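PROTEIN (hypothetical protein EF0366) (Enterococcus faecalis, PDB 1VPY) is of unknown function but belongs to the DUF72 family, adopts a TIM-type alpha/beta barrel fold and binds zinc ions in the crystal. Local coordinates at residues F117-S122 against L145-E150; K137-F142 against N172-V177. All coordinates share one frame; numbering follows the deposited sequence.

Overall arrangement
Contacts 1 and 2 lie side by side in one eight-stranded parallel barrel, their centres about 7 Å apart. Along the chain their segments alternate: 117-122 (on strand 114-120), then 137-142 (end of helix 129-141), then 145-150 (on strand 147-150) and last 172-177, leading into strand 175-180. Contact 1 pairs the fourth and fifth strands of the barrel. Contact 2 lies farther from the chain centre (about 13 Å against 6 Å) and joins the helix that links those strands to the entry of the sixth. The two meet directly, I147 packing on F142 and I149 on F174. V177 N bonds to I149 O, so three successive strands form one wall, with the helix packed outside.

Contact 1 (F117-S122 against L145-E150); sequences FLVQFS and LPIAIE
F117-Q120 and I147-E150 are adjacent parallel strands of the TIM barrel, the fourth and fifth, joined as a beta-alpha-beta unit through helix 129-141. Their axes approach to 4.7 Å at an angle of 21°, and the pairing runs unbroken from F117 with I147 to Q120 with E150. The hydrogen bonds show the parallel ladder: V119 N donates to A148 O (2.9 Å) while V119 O accepts from E150 N. One step earlier, F117 N donates to P146 O and F117 O accepts from A148 N. The ladder outlasts the strand, since F121 N still reaches E150 O at 2.9 Å with an N-H...O angle of 175°.

F117, V119, I147 and I149 face the outer helices. I147 places CD1 against F117 CB (3.7 Å) and at the edge of that phenyl ring, where L145 CD1 also lies, 3.9 Å from F117 CE2. Farther along the strands, V119 CG2 meets I147 CG2 and V119 CB meets I149 CD1. The rings of F101 and F117 meet edge-to-face, and F121 packs on helix 129-141.

L118, Q120, A148 and E150 face the barrel interior, toward R204 and V177. E150 is extended, CG anti to the backbone N (chi1 -166°), which carries its carboxylate alongside Q120. The polar ends are held from outside the pair: E150 OE1 forms a salt bridge with R204, OE2 another with R152 plus a hydrogen bond to H206, and Q120 OE1 accepts from K76. Between the two neighbours the touch is through carbon, Q120 CG lying 3.7 Å from E150 CD.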
loop_
_atom_site.group_PDB
_atom_site.type_symbol
_atom_site.label_atom_id
_atom_site.label_comp_id
_atom_site.label_asym_id
_atom_site.label_seq_id
_atom_site.Cartn_x
_atom_site.Cartn_y
_atom_site.Cartn_z
ATOM N N PHE A 117 3.010 5.413 4.119
ATOM C CA PHE A 117 3.811 4.232 4.440
ATOM C C PHE A 117 2.905 3.012 4.424
ATOM O O PHE A 117 1.868 3.003 5.094
ATOM C CB PHE A 117 4.491 4.356 5.807
ATOM C CG PHE A 117 5.602 5.356 5.836
ATOM C CD1 PHE A 117 6.742 5.169 5.062
ATOM C CD2 PHE A 117 5.512 6.485 6.633
ATOM C CE1 PHE A 117 7.773 6.100 5.079
ATOM C CE2 PHE A 117 6.537 7.426 6.657
ATOM C CZ PHE A 117 7.668 7.235 5.879
ATOM N N LEU A 118 3.272 1.997 3.647
ATOM C CA LEU A 118 2.485 0.767 3.619
ATOM C C LEU A 118 3.045 -0.219 4.621
ATOM O O LEU A 118 4.185 -0.647 4.514
ATOM C CB LEU A 118 2.405 0.149 2.212
ATOM C CG LEU A 118 1.907 -1.302 2.112
ATOM C CD1 LEU A 118 0.428 -1.472 2.489
ATOM C CD2 LEU A 118 2.178 -1.854 0.731
ATOM N N VAL A 119 2.237 -0.545 5.619
ATOM C CA VAL A 119 2.583 -1.585 6.578
ATOM C C VAL A 119 1.705 -2.782 6.225
ATOM O O VAL A 119 0.497 -2.782 6.482
ATOM C CB VAL A 119 2.353 -1.126 8.037
ATOM C CG1 VAL A 119 2.864 -2.165 9.020
ATOM C CG2 VAL A 119 3.025 0.219 8.300
ATOM N N GLN A 120 2.325 -3.789 5.615
ATOM C CA GLN A 120 1.615 -4.936 5.068
ATOM C C GLN A 120 1.936 -6.206 5.871
ATOM O O GLN A 120 3.086 -6.651 5.893
ATOM C CB GLN A 120 1.989 -5.078 3.587
ATOM C CG GLN A 120 1.336 -6.235 2.848
ATOM C CD GLN A 120 2.159 -7.495 2.926
ATOM O OE1 GLN A 120 3.310 -7.535 2.475
ATOM N NE2 GLN A 120 1.582 -8.537 3.504
ATOM N N PHE A 121 0.922 -6.781 6.522
ATOM C CA PHE A 121 1.112 -7.931 7.426
ATOM C C PHE A 121 0.884 -9.284 6.767
ATOM O O PHE A 121 0.259 -9.382 5.721
ATOM C CB PHE A 121 0.212 -7.809 8.661
ATOM C CG PHE A 121 0.556 -6.651 9.542
ATOM C CD1 PHE A 121 1.531 -6.774 10.523
ATOM C CD2 PHE A 121 -0.080 -5.429 9.382
ATOM C CE1 PHE A 121 1.862 -5.699 11.341
ATOM C CE2 PHE A 121 0.241 -4.347 10.194
ATOM C CZ PHE A 121 1.215 -4.488 11.180
ATOM N N SER A 122 1.385 -10.332 7.403
ATOM C CA SER A 122 1.251 -11.688 6.876
ATOM C C SER A 122 -0.099 -12.323 7.180
ATOM O O SER A 122 -0.904 -11.788 7.953
ATOM C CB SER A 122 2.360 -12.566 7.431
ATOM O OG SER A 122 3.607 -12.067 7.007
ATOM N N LEU A 145 1.967 10.711 10.732
ATOM C CA LEU A 145 2.315 10.326 9.368
ATOM C C LEU A 145 1.228 9.442 8.752
ATOM O O LEU A 145 0.599 8.652 9.468
ATOM C CB LEU A 145 3.673 9.613 9.346
ATOM C CG LEU A 145 4.884 10.472 9.722
ATOM C CD1 LEU A 145 6.116 9.618 9.892
ATOM C CD2 LEU A 145 5.125 11.577 8.690
ATOM N N PRO A 146 1.002 9.574 7.427
ATOM C CA PRO A 146 -0.040 8.796 6.748
ATOM C C PRO A 146 0.331 7.315 6.639
ATOM O O PRO A 146 1.309 6.968 5.977
ATOM C CB PRO A 146 -0.108 9.442 5.362
ATOM C CG PRO A 146 1.254 10.028 5.150
ATOM C CD PRO A 146 1.721 10.470 6.497
ATOM N N ILE A 147 -0.446 6.456 7.294
ATOM C CA ILE A 147 -0.166 5.022 7.312
ATOM C C ILE A 147 -1.264 4.223 6.613
ATOM O O ILE A 147 -2.434 4.289 6.994
ATOM C CB ILE A 147 0.017 4.486 8.752
ATOM C CG1 ILE A 147 1.141 5.231 9.481
ATOM C CG2 ILE A 147 0.276 2.987 8.741
ATOM C CD1 ILE A 147 2.485 5.215 8.769
ATOM N N ALA A 148 -0.877 3.481 5.580
ATOM C CA ALA A 148 -1.778 2.554 4.933
ATOM C C ALA A 148 -1.488 1.169 5.489
ATOM O O ALA A 148 -0.365 0.664 5.377
ATOM C CB ALA A 148 -1.592 2.591 3.433
ATOM N N ILE A 149 -2.497 0.569 6.112
ATOM C CA ILE A 149 -2.373 -0.758 6.719
ATOM C C ILE A 149 -2.968 -1.784 5.757
ATOM O O ILE A 149 -4.074 -1.593 5.244
ATOM C CB ILE A 149 -3.137 -0.820 8.085
ATOM C CG1 ILE A 149 -2.537 0.144 9.126
ATOM C CG2 ILE A 149 -3.268 -2.249 8.597
ATOM C CD1 ILE A 149 -1.210 -0.279 9.734
ATOM N N GLU A 150 -2.225 -2.857 5.501
ATOM C CA GLU A 150 -2.747 -3.998 4.742
ATOM C C GLU A 150 -2.698 -5.297 5.543
ATOM O O GLU A 150 -1.701 -5.574 6.201
ATOM C CB GLU A 150 -1.989 -4.183 3.434
ATOM C CG GLU A 150 -2.703 -5.124 2.497
ATOM C CD GLU A 150 -1.904 -5.452 1.265
ATOM O OE1 GLU A 150 -1.333 -4.525 0.645
ATOM O OE2 GLU A 150 -1.865 -6.649 0.911
#

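Contact 2 (K137-F142 against N172-V177); sequences KIRHWF and NQFSLV. With ZN (zinc ion), chain D.
R139 reaches from the last turn of helix 129-141 across F174 to the backbone of N172, its CB packing on the ring while CD and NH1 close tightly on N172 O. R139 CB lies 3.6 Å from F174 CZ, and I138 CG2 adds a looser approach to the same atom at 4.2 Å, its side chain roughly perpendicular to that of F174. Farther along the arginine, the guanidinium passes F174 with the two planes only 18° apart, and F174 CE1 lies over one guanidinium face. F174 also touches I147 and I149 of strand 147-150.

The tightest approaches gather at one carbonyl. R139 CD comes within 3.2 Å of N172 O, and at the guanidinium edge R139 NH1 donates to N172 O at 3.0 Å, with an N-H...O angle of 170° and the oxygen almost exactly in the guanidinium plane. That acceptor sits where helix 162-171 ends in a Schellman motif: Q173, with positive phi, is the C-prime residue and F174 N closes back on M169 O, turning the chain into strand 175-180 of the barrel. R139 thus ties the end of one outer helix to the end of the next. Its chain bends at chi2 and chi3, bringing R139 NH2 back to its own helix terminus, 3.0 Å from F142 O, although this donor stands above the carbonyl plane; NH2 also bonds to L145 O.

Toward solvent the fit is looser. Q173 is exposed and is linked to the arginine by a water, which accepts from R139 NH1 and donates to Q173 O, both at 2.7 Å. On the exposed helix surface, beyond the contact, H140 NE2 binds a zinc ion at 2.1 Å.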
loop_
_atom_site.group_PDB
_atom_site.type_symbol
_atom_site.label_atom_id
_atom_site.label_comp_id
_atom_site.label_asym_id
_atom_site.label_seq_id
_atom_site.Cartn_x
_atom_site.Cartn_y
_atom_site.Cartn_z
ATOM N N LYS A 137 0.903 0.545 18.731
ATOM C CA LYS A 137 2.336 0.870 18.745
ATOM C C LYS A 137 2.796 1.464 17.408
ATOM O O LYS A 137 3.611 2.392 17.390
ATOM C CB LYS A 137 3.197 -0.351 19.114
ATOM C CG LYS A 137 3.084 -0.803 20.579
ATOM C CD LYS A 137 4.296 -1.626 21.026
ATOM C CE LYS A 137 4.242 -3.071 20.534
ATOM N NZ LYS A 137 5.591 -3.714 20.580
ATOM N N ILE A 138 2.269 0.930 16.303
ATOM C CA ILE A 138 2.545 1.463 14.967
ATOM C C ILE A 138 2.124 2.929 14.881
ATOM O O ILE A 138 2.889 3.773 14.408
ATOM C CB ILE A 138 1.816 0.660 13.850
ATOM C CG1 ILE A 138 2.348 -0.774 13.751
ATOM C CG2 ILE A 138 1.922 1.377 12.498
ATOM C CD1 ILE A 138 3.733 -0.900 13.147
ATOM N N ARG A 139 0.906 3.216 15.342
ATOM C CA ARG A 139 0.362 4.574 15.306
ATOM C C ARG A 139 1.242 5.546 16.084
ATOM O O ARG A 139 1.564 6.627 15.589
ATOM C CB ARG A 139 -1.086 4.605 15.819
ATOM C CG ARG A 139 -1.717 5.998 15.955
ATOM C CD ARG A 139 -2.067 6.621 14.617
ATOM N NE ARG A 139 -0.883 7.064 13.885
ATOM C CZ ARG A 139 -0.869 7.389 12.595
ATOM N NH1 ARG A 139 -1.978 7.323 11.874
ATOM N NH2 ARG A 139 0.258 7.780 12.018
ATOM N N HIS A 140 1.640 5.143 17.289
ATOM C CA HIS A 140 2.528 5.944 18.127
ATOM C C HIS A 140 3.876 6.191 17.458
ATOM O O HIS A 140 4.318 7.335 17.379
ATOM C CB HIS A 140 2.721 5.293 19.496
ATOM C CG HIS A 140 3.725 5.993 20.354
ATOM N ND1 HIS A 140 3.556 7.291 20.787
ATOM C CD2 HIS A 140 4.911 5.580 20.854
ATOM C CE1 HIS A 140 4.597 7.648 21.516
ATOM N NE2 HIS A 140 5.434 6.627 21.572
ATOM N N TRP A 141 4.512 5.120 16.974
ATOM C CA TRP A 141 5.795 5.212 16.270
ATOM C C TRP A 141 5.748 6.154 15.081
ATOM O O TRP A 141 6.746 6.783 14.746
ATOM C CB TRP A 141 6.251 3.845 15.760
ATOM C CG TRP A 141 6.744 2.910 16.809
ATOM C CD1 TRP A 141 7.262 3.237 18.030
ATOM C CD2 TRP A 141 6.802 1.483 16.717
ATOM N NE1 TRP A 141 7.622 2.099 18.713
ATOM C CE2 TRP A 141 7.354 1.008 17.929
ATOM C CE3 TRP A 141 6.439 0.557 15.728
ATOM C CZ2 TRP A 141 7.544 -0.352 18.183
ATOM C CZ3 TRP A 141 6.630 -0.792 15.978
ATOM C CH2 TRP A 141 7.177 -1.235 17.198
ATOM N N PHE A 142 4.592 6.234 14.434
ATOM C CA PHE A 142 4.460 7.036 13.225
ATOM C C PHE A 142 3.717 8.354 13.425
ATOM O O PHE A 142 3.069 8.848 12.503
ATOM C CB PHE A 142 3.859 6.205 12.095
ATOM C CG PHE A 142 4.826 5.230 11.493
ATOM C CD1 PHE A 142 5.694 5.626 10.476
ATOM C CD2 PHE A 142 4.889 3.915 11.952
ATOM C CE1 PHE A 142 6.599 4.718 9.919
ATOM C CE2 PHE A 142 5.790 3.010 11.403
ATOM C CZ PHE A 142 6.644 3.410 10.387
ATOM N N ASN A 172 -7.770 5.592 14.510
ATOM C CA ASN A 172 -6.331 5.796 14.415
ATOM C C ASN A 172 -5.890 6.447 13.112
ATOM O O ASN A 172 -4.699 6.521 12.833
ATOM C CB ASN A 172 -5.601 4.472 14.609
ATOM C CG ASN A 172 -5.722 3.947 16.022
ATOM O OD1 ASN A 172 -5.170 4.518 16.962
ATOM N ND2 ASN A 172 -6.449 2.851 16.179
ATOM N N GLN A 173 -6.856 6.932 12.333
ATOM C CA GLN A 173 -6.615 7.506 11.002
ATOM C C GLN A 173 -5.812 6.570 10.086
ATOM O O GLN A 173 -5.065 7.026 9.215
ATOM C CB GLN A 173 -5.938 8.884 11.086
ATOM C CG GLN A 173 -6.744 9.968 11.779
ATOM C CD GLN A 173 -6.370 10.142 13.246
ATOM O OE1 GLN A 173 -5.404 9.553 13.738
ATOM N NE2 GLN A 173 -7.133 10.969 13.949
ATOM N N PHE A 174 -5.954 5.263 10.293
ATOM C CA PHE A 174 -5.301 4.291 9.426
ATOM C C PHE A 174 -6.093 4.192 8.136
ATOM O O PHE A 174 -7.329 4.145 8.161
ATOM C CB PHE A 174 -5.211 2.915 10.089
ATOM C CG PHE A 174 -4.105 2.790 11.106
ATOM C CD1 PHE A 174 -2.869 3.401 10.903
ATOM C CD2 PHE A 174 -4.290 2.023 12.253
ATOM C CE1 PHE A 174 -1.840 3.273 11.846
ATOM C CE2 PHE A 174 -3.274 1.887 13.199
ATOM C CZ PHE A 174 -2.050 2.514 12.998
ATOM N N SER A 175 -5.387 4.194 7.008
ATOM C CA SER A 175 -6.019 3.974 5.716
ATOM C C SER A 175 -6.009 2.468 5.417
ATOM O O SER A 175 -4.987 1.921 4.994
ATOM C CB SER A 175 -5.303 4.769 4.627
ATOM O OG SER A 175 -5.917 4.544 3.372
ATOM N N LEU A 176 -7.130 1.790 5.664
ATOM C CA LEU A 176 -7.159 0.331 5.501
ATOM C C LEU A 176 -7.141 -0.030 4.025
ATOM O O LEU A 176 -8.039 0.350 3.267
ATOM C CB LEU A 176 -8.360 -0.301 6.195
ATOM C CG LEU A 176 -8.478 -1.826 6.074
ATOM C CD1 LEU A 176 -7.398 -2.554 6.886
ATOM C CD2 LEU A 176 -9.863 -2.294 6.504
ATOM N N VAL A 177 -6.109 -0.765 3.628
ATOM C CA VAL A 177 -5.877 -1.061 2.223
ATOM C C VAL A 177 -6.951 -1.982 1.647
ATOM O O VAL A 177 -7.183 -3.087 2.161
ATOM C CB VAL A 177 -4.461 -1.624 1.995
ATOM C CG1 VAL A 177 -4.325 -2.204 0.599
ATOM C CG2 VAL A 177 -3.401 -0.519 2.233
HETATM ZN ZN ZN D . 7.470 6.282 21.754
HETATM O O HOH W 1 -2.403 7.541 9.223
#